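PDB 3V5C: mandelate racemase/muconate lactonizing protein from Paenibacillus sp., which probably dehydrates galacturonate, as a magnesium-binding member of the enolase superfamily. Local coordinates for residues 165-170 with 196-201; 189-194 with 227-232. The protein carries 1 engineered substitution. All coordinates share one frame; numbering follows the deposited sequence.

Interaction 1: 165-170 with 196-201; sequences RHFKIK and EVAGPA
F167 and A198 form the tight part of this contact: CB of A198 approaches the phenyl ring obliquely, 3.9 Å from F167 CD1 and 4.0 Å from F167 CE1, so its contact falls on that one ring bond. CG of F167 stands anti to its carbonyl carbon (chi1 -59°), which swings the ring from the start of the strand toward the end of the helix. The ring is buried, and its other side-chain neighbours include D132 and L135 on strand 126-135.

Toward the surface the fit is looser and polar. A water bridges the two backbones, donating to the carbonyl O of R165 at 2.8 Å and to the carbonyl O of A198 at 2.7 Å, so one water joins two acceptors, the carbonyl at the helix end and the one before the strand, that could not pair directly. Further along, the H166 ring presents its edge to the loop: A201 O lies near the plane of the ring, 3.5 Å from H166 CE1. ND1 of the same imidazole accepts from the backbone N of K203, which fixes the rotation of the ring, while CB of R165 sits 4.0 Å above its plane. The guanidinium of R165 is held by Y160, through the carbonyl O and a cation-pi contact. After A198 the chain leaves the helix at G199, whose positive phi (81°) redirects it toward A201.

The contact joins the first strand and the helix of the beta-alpha-beta unit 167-170, 180-198, 204-207, at the N-terminal end of the strand. A198 also rests on I204 of the next parallel strand, and V197 packs against A156 and M157 of helix 145-161.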
loop_
_atom_site.group_PDB
_atom_site.type_symbol
_atom_site.label_atom_id
_atom_site.label_comp_id
_atom_site.label_asym_id
_atom_site.label_seq_id
_atom_site.Cartn_x
_atom_site.Cartn_y
_atom_site.Cartn_z
ATOM N N ARG A 165 -9.017 12.980 -4.012
ATOM C CA ARG A 165 -10.373 12.981 -4.561
ATOM C C ARG A 165 -11.158 11.715 -4.202
ATOM O O ARG A 165 -12.386 11.660 -4.344
ATOM C CB ARG A 165 -10.330 13.152 -6.088
ATOM C CG ARG A 165 -9.753 14.502 -6.538
ATOM C CD ARG A 165 -10.676 15.659 -6.138
ATOM N NE ARG A 165 -10.164 16.974 -6.551
ATOM C CZ ARG A 165 -9.422 17.766 -5.777
ATOM N NH1 ARG A 165 -9.073 17.385 -4.546
ATOM N NH2 ARG A 165 -9.017 18.952 -6.235
ATOM N N HIS A 166 -10.428 10.696 -3.758
ATOM C CA HIS A 166 -11.003 9.389 -3.440
ATOM C C HIS A 166 -10.658 9.039 -2.019
ATOM O O HIS A 166 -9.554 9.352 -1.554
ATOM C CB HIS A 166 -10.416 8.356 -4.396
ATOM C CG HIS A 166 -10.433 8.816 -5.815
ATOM N ND1 HIS A 166 -11.604 9.107 -6.480
ATOM C CD2 HIS A 166 -9.430 9.077 -6.687
ATOM C CE1 HIS A 166 -11.326 9.516 -7.703
ATOM N NE2 HIS A 166 -10.014 9.496 -7.860
ATOM N N PHE A 167 -11.581 8.361 -1.339
ATOM C CA PHE A 167 -11.467 8.216 0.108
ATOM C C PHE A 167 -11.858 6.835 0.594
ATOM O O PHE A 167 -12.882 6.304 0.185
ATOM C CB PHE A 167 -12.340 9.270 0.802
ATOM C CG PHE A 167 -11.973 10.683 0.444
ATOM C CD1 PHE A 167 -12.564 11.312 -0.648
ATOM C CD2 PHE A 167 -11.015 11.370 1.184
ATOM C CE1 PHE A 167 -12.204 12.641 -1.000
ATOM C CE2 PHE A 167 -10.651 12.687 0.844
ATOM C CZ PHE A 167 -11.246 13.314 -0.248
ATOM N N LYS A 168 -11.047 6.282 1.495
ATOM C CA LYS A 168 -11.396 5.023 2.140
ATOM C C LYS A 168 -11.759 5.311 3.577
ATOM O O LYS A 168 -10.968 5.853 4.345
ATOM C CB LYS A 168 -10.267 3.990 2.074
ATOM C CG LYS A 168 -10.741 2.618 2.578
ATOM C CD LYS A 168 -9.793 1.496 2.165
ATOM C CE LYS A 168 -8.566 1.437 3.077
ATOM N NZ LYS A 168 -7.660 0.282 2.642
ATOM N N ILE A 169 -12.974 4.924 3.928
ATOM C CA ILE A 169 -13.550 5.243 5.213
ATOM C C ILE A 169 -13.567 4.005 6.094
ATOM O O ILE A 169 -14.072 2.967 5.692
ATOM C CB ILE A 169 -14.988 5.742 5.019
ATOM C CG1 ILE A 169 -14.999 6.952 4.077
ATOM C CG2 ILE A 169 -15.599 6.080 6.387
ATOM C CD1 ILE A 169 -16.342 7.193 3.408
ATOM N N LYS A 170 -12.969 4.095 7.278
ATOM C CA LYS A 170 -13.058 2.997 8.219
ATOM C C LYS A 170 -14.486 2.879 8.727
ATOM O O LYS A 170 -15.102 3.885 9.094
ATOM C CB LYS A 170 -12.083 3.181 9.379
ATOM C CG LYS A 170 -10.608 3.100 8.974
ATOM C CD LYS A 170 -10.238 1.651 8.681
ATOM C CE LYS A 170 -8.764 1.502 8.356
ATOM N NZ LYS A 170 -8.546 1.652 6.904
ATOM N N GLU A 196 -20.950 13.124 0.370
ATOM C CA GLU A 196 -21.396 14.480 0.043
ATOM C C GLU A 196 -20.229 15.444 -0.189
ATOM O O GLU A 196 -20.282 16.287 -1.080
ATOM C CB GLU A 196 -22.366 14.985 1.124
ATOM C CG GLU A 196 -23.671 14.195 1.145
ATOM C CD GLU A 196 -24.404 14.242 2.481
ATOM O OE1 GLU A 196 -23.959 14.975 3.392
ATOM O OE2 GLU A 196 -25.432 13.534 2.616
ATOM N N VAL A 197 -19.180 15.303 0.618
ATOM C CA VAL A 197 -17.924 16.024 0.469
ATOM C C VAL A 197 -17.210 15.712 -0.838
ATOM O O VAL A 197 -16.749 16.615 -1.539
ATOM C CB VAL A 197 -16.926 15.583 1.570
ATOM C CG1 VAL A 197 -15.495 15.919 1.157
ATOM C CG2 VAL A 197 -17.282 16.171 2.908
ATOM N N ALA A 198 -17.081 14.422 -1.138
ATOM C CA ALA A 198 -16.265 13.955 -2.247
ATOM C C ALA A 198 -16.882 14.297 -3.598
ATOM O O ALA A 198 -16.175 14.524 -4.574
ATOM C CB ALA A 198 -16.027 12.435 -2.129
ATOM N N GLY A 199 -18.205 14.341 -3.654
ATOM C CA GLY A 199 -18.868 14.711 -4.891
ATOM C C GLY A 199 -18.981 13.569 -5.875
ATOM O O GLY A 199 -18.523 12.453 -5.605
ATOM N N PRO A 200 -19.582 13.846 -7.040
ATOM C CA PRO A 200 -19.968 12.824 -8.017
ATOM C C PRO A 200 -18.810 12.069 -8.672
ATOM O O PRO A 200 -19.034 10.963 -9.168
ATOM C CB PRO A 200 -20.754 13.620 -9.067
ATOM C CG PRO A 200 -20.280 15.006 -8.937
ATOM C CD PRO A 200 -19.986 15.198 -7.469
ATOM N N ALA A 201 -17.610 12.633 -8.692
ATOM C CA ALA A 201 -16.487 11.939 -9.324
ATOM C C ALA A 201 -15.510 11.343 -8.296
ATOM O O ALA A 201 -14.493 10.764 -8.670
ATOM C CB ALA A 201 -15.759 12.867 -10.301
HETATM O O HOH W 1 -13.524 14.095 -4.940
#

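Interaction 2: 189-194 with 227-232; sequences AIVRGI and VNLYWL
V191 and L229 make the apolar half of this contact, meeting by single methyl groups: CG1 of V191 is 3.9 Å from CD2 of L229, and the two side chains cross at about a right angle. R192 and V227 make the other half. In the modelled conformer, one of two, NH1 of R192 lies 3.6 Å from CG2 of V227, with the methyl set obliquely to the guanidinium. This is van der Waals packing of a charged group against a hydrocarbon one, and no polar bond links the two segments.

The first-shell groups are set by their own neighbours. CG1 of V191 is anti to the backbone N (chi1 176°), a rotation that directs this methyl toward the strand side of the helix. L229 CD2 is backed by V227 CG1 at 4.1 Å, so the residues two apart in the 227-232 segment present adjoining methyls. R192 runs extended from CG to NE, long enough to bring NH1 alongside V227 and into a salt bridge with OD1 of D226, which precedes V227 in the chain and lies outside both segments. This outside partner is the likely reason that the guanidinium stays beside V227. Behind V191 and R192 the helix is regular, with G193 N bonded to A189 O and I194 N to I190 O, both at 2.9 Å.

Further out, V191 touches I206 and L229 touches I204, so both sides of the contact also rest on strand 204-207. The 227-232 segment leads into strand 231-233, which runs parallel between 204-207 and 258-261 in the barrel. Another flank of helix 180-198 packs on helix 145-161, where A189 meets V149 and both I190 and I194 meet M152.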
loop_
_atom_site.group_PDB
_atom_site.type_symbol
_atom_site.label_atom_id
_atom_site.label_comp_id
_atom_site.label_asym_id
_atom_site.label_seq_id
_atom_site.Cartn_x
_atom_site.Cartn_y
_atom_site.Cartn_z
ATOM N N ALA A 189 -23.995 6.952 8.584
ATOM C CA ALA A 189 -24.090 8.406 8.558
ATOM C C ALA A 189 -22.769 9.022 8.122
ATOM O O ALA A 189 -22.748 9.989 7.366
ATOM C CB ALA A 189 -24.467 8.931 9.932
ATOM N N ILE A 190 -21.667 8.484 8.633
ATOM C CA ILE A 190 -20.350 8.993 8.259
ATOM C C ILE A 190 -20.059 8.765 6.776
ATOM O O ILE A 190 -19.566 9.652 6.075
ATOM C CB ILE A 190 -19.247 8.377 9.146
ATOM C CG1 ILE A 190 -19.349 8.950 10.564
ATOM C CG2 ILE A 190 -17.860 8.629 8.545
ATOM C CD1 ILE A 190 -18.469 8.276 11.595
ATOM N N VAL A 191 -20.333 7.564 6.292
ATOM C CA VAL A 191 -20.117 7.295 4.890
ATOM C C VAL A 191 -20.934 8.231 4.009
ATOM O O VAL A 191 -20.414 8.797 3.063
ATOM C CB VAL A 191 -20.383 5.842 4.550
ATOM C CG1 VAL A 191 -20.229 5.644 3.040
ATOM C CG2 VAL A 191 -19.399 4.949 5.320
ATOM N N ARG A 192 -22.208 8.411 4.338
ATOM C CA ARG A 192 -23.036 9.362 3.604
ATOM C C ARG A 192 -22.403 10.749 3.608
ATOM O O ARG A 192 -22.316 11.408 2.574
ATOM C CB ARG A 192 -24.422 9.477 4.244
ATOM C CG ARG A 192 -25.291 8.259 4.144
ATOM C CD ARG A 192 -26.724 8.603 4.565
ATOM N NE ARG A 192 -27.639 7.502 4.293
ATOM C CZ ARG A 192 -28.031 7.154 3.073
ATOM N NH1 ARG A 192 -27.587 7.829 2.020
ATOM N NH2 ARG A 192 -28.866 6.140 2.900
ATOM N N GLY A 193 -21.981 11.188 4.788
ATOM C CA GLY A 193 -21.413 12.520 4.948
ATOM C C GLY A 193 -20.194 12.735 4.072
ATOM O O GLY A 193 -20.043 13.765 3.427
ATOM N N ILE A 194 -19.302 11.753 4.046
ATOM C CA ILE A 194 -18.098 11.891 3.232
ATOM C C ILE A 194 -18.415 11.867 1.737
ATOM O O ILE A 194 -17.826 12.619 0.966
ATOM C CB ILE A 194 -17.049 10.849 3.634
ATOM C CG1 ILE A 194 -16.533 11.212 5.029
ATOM C CG2 ILE A 194 -15.900 10.821 2.613
ATOM C CD1 ILE A 194 -15.899 10.072 5.777
ATOM N N VAL A 227 -25.947 5.693 -2.276
ATOM C CA VAL A 227 -24.585 6.184 -2.281
ATOM C C VAL A 227 -23.760 5.297 -3.189
ATOM O O VAL A 227 -23.850 4.077 -3.120
ATOM C CB VAL A 227 -23.973 6.125 -0.872
ATOM C CG1 VAL A 227 -22.495 6.416 -0.930
ATOM C CG2 VAL A 227 -24.691 7.075 0.074
ATOM N N ASN A 228 -22.952 5.898 -4.047
ATOM C CA ASN A 228 -22.116 5.089 -4.921
ATOM C C ASN A 228 -20.864 4.689 -4.161
ATOM O O ASN A 228 -20.067 5.540 -3.774
ATOM C CB ASN A 228 -21.791 5.826 -6.222
ATOM C CG ASN A 228 -23.035 6.142 -7.040
ATOM O OD1 ASN A 228 -23.269 7.293 -7.416
ATOM N ND2 ASN A 228 -23.844 5.120 -7.311
ATOM N N LEU A 229 -20.739 3.394 -3.900
ATOM C CA LEU A 229 -19.605 2.833 -3.178
ATOM C C LEU A 229 -18.776 2.067 -4.186
ATOM O O LEU A 229 -19.298 1.216 -4.911
ATOM C CB LEU A 229 -20.086 1.856 -2.107
ATOM C CG LEU A 229 -20.854 2.426 -0.918
ATOM C CD1 LEU A 229 -21.316 1.279 -0.052
ATOM C CD2 LEU A 229 -19.948 3.366 -0.133
ATOM N N TYR A 230 -17.481 2.351 -4.218
ATOM C CA TYR A 230 -16.594 1.717 -5.177
ATOM C C TYR A 230 -16.214 0.305 -4.749
ATOM O O TYR A 230 -16.314 -0.629 -5.538
ATOM C CB TYR A 230 -15.351 2.576 -5.404
ATOM C CG TYR A 230 -14.482 2.071 -6.531
ATOM C CD1 TYR A 230 -14.907 2.166 -7.845
ATOM C CD2 TYR A 230 -13.255 1.492 -6.281
ATOM C CE1 TYR A 230 -14.130 1.689 -8.877
ATOM C CE2 TYR A 230 -12.468 1.016 -7.307
ATOM C CZ TYR A 230 -12.916 1.120 -8.602
ATOM O OH TYR A 230 -12.135 0.669 -9.638
ATOM N N TRP A 231 -15.721 0.154 -3.518
ATOM C CA TRP A 231 -15.529 -1.190 -2.983
ATOM C C TRP A 231 -15.751 -1.316 -1.486
ATOM O O TRP A 231 -15.747 -0.315 -0.741
ATOM C CB TRP A 231 -14.166 -1.760 -3.386
ATOM C CG TRP A 231 -12.918 -1.348 -2.620
ATOM C CD1 TRP A 231 -12.729 -1.301 -1.259
ATOM C CD2 TRP A 231 -11.645 -1.050 -3.205
ATOM N NE1 TRP A 231 -11.426 -0.951 -0.975
ATOM C CE2 TRP A 231 -10.742 -0.799 -2.151
ATOM C CE3 TRP A 231 -11.191 -0.942 -4.526
ATOM C CZ2 TRP A 231 -9.400 -0.425 -2.376
ATOM C CZ3 TRP A 231 -9.849 -0.587 -4.750
ATOM C CH2 TRP A 231 -8.980 -0.343 -3.680
ATOM N N LEU A 232 -15.990 -2.561 -1.095
ATOM C CA LEU A 232 -16.119 -2.986 0.286
ATOM C C LEU A 232 -14.946 -3.880 0.636
ATOM O O LEU A 232 -14.791 -4.966 0.066
ATOM C CB LEU A 232 -17.412 -3.785 0.440
ATOM C CG LEU A 232 -17.582 -4.593 1.728
ATOM C CD1 LEU A 232 -17.772 -3.671 2.902
ATOM C CD2 LEU A 232 -18.766 -5.545 1.612
#

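Both interactions use helix 180-198: interaction 1 ties its C-terminal end to the strand before it, and interaction 2 ties the turns just before that end to the segment entering strand 231-233. Their centres are about 7 Å apart, and I169 joins them, with its CG1 3.7 Å from CD1 of I194 and its CG2 4.0 Å from CG2 of I190. This is the outer, helix-facing layer of the barrel of the enolase C-terminal domain. I169 alternates with K168 and K170, whose amines pair with acids, K168 with E233 and E336, K170 with D207. The magnesium site with E238 and D261 belongs to the same barrel.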